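Local coordinates for N-alpha-acetyltransferase (Sulfolobus solfataricus P2, PDB 4R3L), which transfers the acetyl group of acetyl-CoA to the free alpha-amino group at protein N-termini, accepting Met, Ala and Ser and preferring Ser, at residues F12-A17 against A104-E109; V149-G152 against E158-Y161. All coordinates share one frame; numbering follows the deposited sequence.

Contact 1 of 2, residues F12-A17 against A104-E109; sequences FTLRNA and ATTLLE. With COA (coenzyme A), chain C.
Leu14 packs on Thr106 and Leu107, and the Phe12 ring meets Thr106, where the outermost strand 13-16 of the GNAT fold lies against helix 103-119, whose first turn cradles the pyrophosphate of coenzyme A. The apolar contact is Leu14 CD2 with Leu107 CD2 at 3.9 Å. Leu107 sets out from the helix across the line of approach, and its end then swings nearer to the strand. Both methyls of Leu14 also lie against Thr106, CD1 resting over oxygen atoms, 3.5 Å from the backbone O of Thr106 and equally near that residue's OG1.

Around the Phe12 ring the contact is made at the ring edge. Thr106 OG1 sits near the ring plane, 3.4 Å from Phe12 CE1, the two side chains coming from opposite directions. The hydroxyl is turned back between its own backbone N and carbonyl carbon (chi1 61°), where it is hydrogen-bonded to Ile103 O. Facing it across the contact are carbon atoms of Phe12 and Leu14, so the approach is van der Waals only.

Polar chemistry is concentrated on the cofactor side of the same turn. Ala104 N donates to COA O5A, on P2A, at 3.0 Å, and Gly102 N and Arg100 N also bind the cofactor. Two donors of a single residue grip the P1A phosphate: Thr105 N reaches COA O2A at 2.9 Å, and Thr105 OG1 gives its proton to the same oxygen at 2.8 Å.

Contact 2 of 2, residues V149-G152 against E158-Y161; sequences VLKG and EDAY
Glu158 begins the returning arm of a beta hairpin, its carbonyl O lying 3.7 Å from Gly152 C across the mouth of the connecting loop. Its side chain leaves the backbone away from the first strand, and the carboxylate is taken up by Arg129 in a salt bridge and by Ser131 in a hydrogen bond. Asp159 supplies the side-chain bond of the contact: Gly152 N donates to Asp159 OD1 at 2.8 Å, nearly straight at 165° and almost along the C-O axis. With CG set beside its own backbone N (chi1 -64°), Asp159 carries OD1 over to Gly152 and also to within 3.2 Å of Lys151 CA. Gly152 turns the chain here with a positive phi.

Ala160 forms the hydrogen-bonded antiparallel pair with Leu150. Its N donates to Leu150 O at 3.1 Å, virtually linear, whereas the return bond from Leu150 N to Ala160 O is short but bent to 126° and weak. Tyr161 completes the register as the non-hydrogen-bonded partner of Val149. The two side chains run side by side on one face of the sheet, Val149 CG2 meeting the ring edge at Tyr161 CD1, 4.0 Å away.

On the other face, Leu150 touches Glu127, a zinc-binding residue, and Ala160 touches the substrate-binding Tyr154. In the sheet, strand 160-166 lies between edge strand 145-150 and strand 123-129, backbone bonds joining Tyr161 to Val128 and Asp159 to Val130.

Overall arrangement
The two contacts illustrate how one mixed sheet is finished at its borders. Contact 1 involves edge strand 13-16, contact 2 edge strand 145-150, and they fall on opposite sides of the chain's centre, their centres about 27 Å apart. Contact 1 is partly buried and joins strand to helix: its two segments share no hydrogen bond and meet through leucine methyls, a ring edge and a threonine hydroxyl that bonds within its own helix end, while N-H groups of the helix's first turn go to the cofactor. Contact 2 lies at the surface and joins strand to strand, relying on backbone bonds and one carboxylate. The first adjoins the coenzyme A site; the second is next to substrate-binding Tyr154.

Contact 1 of 2, residues F12-A17 against A104-E109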
loop_
_atom_site.group_PDB
_atom_site.type_symbol
_atom_site.label_atom_id
_atom_site.label_comp_id
_atom_site.label_asym_id
_atom_site.label_seq_id
_atom_site.Cartn_x
_atom_site.Cartn_y
_atom_site.Cartn_z
ATOM N N PHE A 12 9.007 -17.241 -1.745
ATOM C CA PHE A 12 9.458 -15.865 -1.595
ATOM C C PHE A 12 9.777 -15.570 -0.140
ATOM O O PHE A 12 9.385 -16.317 0.755
ATOM C CB PHE A 12 8.401 -14.884 -2.107
ATOM C CG PHE A 12 7.130 -14.869 -1.294
ATOM C CD1 PHE A 12 6.967 -13.964 -0.245
ATOM C CD2 PHE A 12 6.095 -15.731 -1.593
ATOM C CE1 PHE A 12 5.785 -13.943 0.504
ATOM C CE2 PHE A 12 4.911 -15.707 -0.865
ATOM C CZ PHE A 12 4.761 -14.819 0.194
ATOM N N THR A 13 10.498 -14.481 0.090
ATOM C CA THR A 13 10.739 -13.982 1.427
ATOM C C THR A 13 10.360 -12.502 1.436
ATOM O O THR A 13 10.219 -11.909 0.384
ATOM C CB THR A 13 12.205 -14.148 1.848
ATOM O OG1 THR A 13 13.053 -13.462 0.919
ATOM C CG2 THR A 13 12.596 -15.622 1.859
ATOM N N LEU A 14 10.203 -11.923 2.618
ATOM C CA LEU A 14 9.974 -10.481 2.742
ATOM C C LEU A 14 11.105 -9.874 3.513
ATOM O O LEU A 14 11.650 -10.513 4.410
ATOM C CB LEU A 14 8.669 -10.167 3.481
ATOM C CG LEU A 14 7.352 -10.731 2.966
ATOM C CD1 LEU A 14 6.176 -10.159 3.795
ATOM C CD2 LEU A 14 7.172 -10.433 1.509
ATOM N N ARG A 15 11.435 -8.629 3.197
ATOM C CA ARG A 15 12.291 -7.843 4.054
ATOM C C ARG A 15 11.985 -6.358 3.857
ATOM O O ARG A 15 11.284 -5.964 2.914
ATOM C CB ARG A 15 13.765 -8.130 3.768
ATOM C CG ARG A 15 14.177 -7.855 2.342
ATOM C CD ARG A 15 15.692 -7.897 2.211
ATOM N NE ARG A 15 16.116 -7.738 0.823
ATOM C CZ ARG A 15 16.095 -6.580 0.170
ATOM N NH1 ARG A 15 15.654 -5.484 0.781
ATOM N NH2 ARG A 15 16.504 -6.517 -1.090
ATOM N N ASN A 16 12.464 -5.534 4.769
ATOM C CA ASN A 16 12.339 -4.095 4.546
ATOM C C ASN A 16 13.069 -3.660 3.272
ATOM O O ASN A 16 14.128 -4.213 2.903
ATOM C CB ASN A 16 12.848 -3.333 5.770
ATOM C CG ASN A 16 11.889 -3.417 6.939
ATOM O OD1 ASN A 16 12.059 -4.230 7.845
ATOM N ND2 ASN A 16 10.862 -2.586 6.915
ATOM N N ALA A 17 12.476 -2.699 2.566
ATOM C CA ALA A 17 13.103 -2.148 1.385
ATOM C C ALA A 17 14.381 -1.400 1.735
ATOM O O ALA A 17 14.491 -0.830 2.825
ATOM C CB ALA A 17 12.132 -1.214 0.665
ATOM N N ALA A 104 0.911 -10.331 -1.760
ATOM C CA ALA A 104 0.295 -9.050 -1.376
ATOM C C ALA A 104 -0.262 -9.153 0.034
ATOM O O ALA A 104 -0.169 -8.216 0.826
ATOM C CB ALA A 104 -0.795 -8.647 -2.352
ATOM N N THR A 105 -0.827 -10.313 0.364
ATOM C CA THR A 105 -1.352 -10.500 1.707
ATOM C C THR A 105 -0.262 -10.356 2.744
ATOM O O THR A 105 -0.469 -9.718 3.772
ATOM C CB THR A 105 -2.033 -11.885 1.870
ATOM O OG1 THR A 105 -3.191 -11.929 1.033
ATOM C CG2 THR A 105 -2.457 -12.094 3.310
ATOM N N THR A 106 0.911 -10.932 2.488
ATOM C CA THR A 106 1.950 -10.865 3.495
ATOM C C THR A 106 2.609 -9.480 3.511
ATOM O O THR A 106 3.015 -9.013 4.568
ATOM C CB THR A 106 3.021 -11.953 3.285
ATOM O OG1 THR A 106 3.650 -11.782 2.003
ATOM C CG2 THR A 106 2.372 -13.341 3.370
ATOM N N LEU A 107 2.702 -8.830 2.354
ATOM C CA LEU A 107 3.209 -7.444 2.336
ATOM C C LEU A 107 2.324 -6.544 3.212
ATOM O O LEU A 107 2.816 -5.740 4.013
ATOM C CB LEU A 107 3.274 -6.886 0.901
ATOM C CG LEU A 107 4.417 -7.412 0.021
ATOM C CD1 LEU A 107 4.217 -7.022 -1.442
ATOM C CD2 LEU A 107 5.770 -6.908 0.527
ATOM N N LEU A 108 1.011 -6.663 3.042
ATOM C CA LEU A 108 0.077 -5.864 3.837
ATOM C C LEU A 108 0.175 -6.185 5.319
ATOM O O LEU A 108 0.118 -5.287 6.145
ATOM C CB LEU A 108 -1.365 -6.067 3.365
ATOM C CG LEU A 108 -1.791 -5.301 2.116
ATOM C CD1 LEU A 108 -2.921 -6.014 1.397
ATOM C CD2 LEU A 108 -2.219 -3.873 2.507
ATOM N N GLU A 109 0.314 -7.465 5.669
ATOM C CA GLU A 109 0.402 -7.808 7.078
ATOM C C GLU A 109 1.636 -7.199 7.709
ATOM O O GLU A 109 1.583 -6.698 8.834
ATOM C CB GLU A 109 0.415 -9.325 7.286
ATOM C CG GLU A 109 0.245 -9.733 8.761
ATOM C CD GLU A 109 1.556 -9.808 9.562
ATOM O OE1 GLU A 109 2.657 -9.722 8.974
ATOM O OE2 GLU A 109 1.479 -9.970 10.806
HETATM N N1A COA C . -9.237 -12.527 -8.561
HETATM C C2A COA C . -9.954 -12.797 -7.450
HETATM N N3A COA C . -9.399 -12.708 -6.239
HETATM C C4A COA C . -8.087 -12.342 -6.098
HETATM C C5A COA C . -7.323 -12.060 -7.221
HETATM C C6A COA C . -7.933 -12.162 -8.481
HETATM N N6A COA C . -7.168 -11.872 -9.688
HETATM N N7A COA C . -6.049 -11.721 -6.780
HETATM C C8A COA C . -6.044 -11.801 -5.420
HETATM N N9A COA C . -7.270 -12.166 -4.994
HETATM C C1B COA C . -7.692 -12.390 -3.602
HETATM C C2B COA C . -7.910 -13.833 -3.368
HETATM O O2B COA C . -8.861 -14.031 -2.384
HETATM C C3B COA C . -6.630 -14.268 -2.860
HETATM O O3B COA C . -6.788 -15.466 -2.209
HETATM P P3B COA C . -6.484 -16.803 -2.971
HETATM O O7A COA C . -6.318 -17.948 -1.973
HETATM O O8A COA C . -5.228 -16.652 -3.735
HETATM O O9A COA C . -7.607 -17.110 -3.913
HETATM C C4B COA C . -6.298 -13.164 -1.943
HETATM O O4B COA C . -6.686 -12.010 -2.646
HETATM C C5B COA C . -4.854 -13.079 -1.676
HETATM O O5B COA C . -4.118 -12.637 -2.781
HETATM P P1A COA C . -2.544 -12.530 -2.851
HETATM O O1A COA C . -1.941 -13.761 -3.473
HETATM O O2A COA C . -2.008 -12.253 -1.507
HETATM O O3A COA C . -2.346 -11.302 -3.852
HETATM P P2A COA C . -1.234 -11.170 -4.962
HETATM O O4A COA C . -1.551 -12.007 -6.191
HETATM O O5A COA C . 0.113 -11.490 -4.396
HETATM O O6A COA C . -1.221 -9.626 -5.412
HETATM C CBP COA C . -2.311 -7.612 -6.255
HETATM C CCP COA C . -2.419 -8.944 -5.453
HETATM C CDP COA C . -3.671 -6.970 -6.331
HETATM C CEP COA C . -1.335 -6.708 -5.505
HETATM C CAP COA C . -1.782 -7.998 -7.618
HETATM O OAP COA C . -2.768 -8.613 -8.450
HETATM C C9P COA C . -1.215 -6.848 -8.428
HETATM O O9P COA C . -0.024 -6.473 -8.265
HETATM N N8P COA C . -2.000 -6.162 -9.432
HETATM C C7P COA C . -1.491 -5.053 -10.233
HETATM C C6P COA C . -1.103 -3.809 -9.384
HETATM C C5P COA C . -2.231 -3.355 -8.461
HETATM O O5P COA C . -3.388 -3.239 -8.941
HETATM N N4P COA C . -1.964 -3.090 -7.046
HETATM C C3P COA C . -3.037 -2.673 -6.165
HETATM C C2P COA C . -3.648 -1.295 -6.382
HETATM S S1P COA C . -4.635 -0.605 -5.093
#

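Contact 2 of 2, residues V149-G152 against E158-Y161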
loop_
_atom_site.group_PDB
_atom_site.type_symbol
_atom_site.label_atom_id
_atom_site.label_comp_id
_atom_site.label_asym_id
_atom_site.label_seq_id
_atom_site.Cartn_x
_atom_site.Cartn_y
_atom_site.Cartn_z
ATOM N N VAL A 149 -16.342 6.865 -1.117
ATOM C CA VAL A 149 -16.118 6.765 -2.554
ATOM C C VAL A 149 -15.556 8.072 -3.075
ATOM O O VAL A 149 -16.285 9.049 -3.233
ATOM C CB VAL A 149 -17.401 6.409 -3.313
ATOM C CG1 VAL A 149 -17.153 6.439 -4.817
ATOM C CG2 VAL A 149 -17.894 5.043 -2.876
ATOM N N LEU A 150 -14.249 8.097 -3.321
ATOM C CA LEU A 150 -13.610 9.304 -3.818
ATOM C C LEU A 150 -13.946 9.478 -5.294
ATOM O O LEU A 150 -13.380 8.821 -6.165
ATOM C CB LEU A 150 -12.097 9.244 -3.593
ATOM C CG LEU A 150 -11.690 8.947 -2.148
ATOM C CD1 LEU A 150 -10.202 9.180 -1.960
ATOM C CD2 LEU A 150 -12.485 9.786 -1.158
ATOM N N LYS A 151 -14.892 10.365 -5.581
ATOM C CA LYS A 151 -15.333 10.544 -6.957
ATOM C C LYS A 151 -14.250 11.212 -7.815
ATOM O O LYS A 151 -13.646 12.211 -7.405
ATOM C CB LYS A 151 -16.631 11.352 -6.984
ATOM C CG LYS A 151 -17.754 10.690 -6.197
ATOM C CD LYS A 151 -18.685 11.712 -5.565
ATOM C CE LYS A 151 -19.851 11.036 -4.859
ATOM N NZ LYS A 151 -19.379 10.045 -3.840
ATOM N N GLY A 152 -14.001 10.629 -8.985
ATOM C CA GLY A 152 -13.028 11.144 -9.935
ATOM C C GLY A 152 -11.624 11.198 -9.365
ATOM O O GLY A 152 -10.847 12.087 -9.698
ATOM N N GLU A 158 -11.773 8.021 -13.276
ATOM C CA GLU A 158 -12.317 6.831 -12.621
ATOM C C GLU A 158 -12.448 7.048 -11.118
ATOM O O GLU A 158 -11.609 7.709 -10.497
ATOM C CB GLU A 158 -11.455 5.598 -12.916
ATOM C CG GLU A 158 -12.069 4.315 -12.372
ATOM C CD GLU A 158 -11.350 3.060 -12.825
ATOM O OE1 GLU A 158 -11.896 1.958 -12.585
ATOM O OE2 GLU A 158 -10.251 3.175 -13.411
ATOM N N ASP A 159 -13.523 6.520 -10.534
ATOM C CA ASP A 159 -13.739 6.625 -9.094
ATOM C C ASP A 159 -12.834 5.654 -8.323
ATOM O O ASP A 159 -12.410 4.640 -8.873
ATOM C CB ASP A 159 -15.189 6.335 -8.733
ATOM C CG ASP A 159 -16.155 7.351 -9.304
ATOM O OD1 ASP A 159 -15.779 8.540 -9.466
ATOM O OD2 ASP A 159 -17.303 6.944 -9.572
ATOM N N ALA A 160 -12.539 5.997 -7.068
ATOM C CA ALA A 160 -11.834 5.105 -6.148
ATOM C C ALA A 160 -12.716 4.740 -4.964
ATOM O O ALA A 160 -13.526 5.540 -4.513
ATOM C CB ALA A 160 -10.562 5.743 -5.641
ATOM N N TYR A 161 -12.545 3.528 -4.455
ATOM C CA TYR A 161 -13.042 3.223 -3.133
ATOM C C TYR A 161 -11.977 3.609 -2.128
ATOM O O TYR A 161 -10.826 3.233 -2.302
ATOM C CB TYR A 161 -13.351 1.732 -2.968
ATOM C CG TYR A 161 -14.494 1.193 -3.790
ATOM C CD1 TYR A 161 -15.784 1.674 -3.625
ATOM C CD2 TYR A 161 -14.289 0.157 -4.693
ATOM C CE1 TYR A 161 -16.832 1.160 -4.369
ATOM C CE2 TYR A 161 -15.327 -0.363 -5.435
ATOM C CZ TYR A 161 -16.596 0.143 -5.273
ATOM O OH TYR A 161 -17.631 -0.385 -6.025
#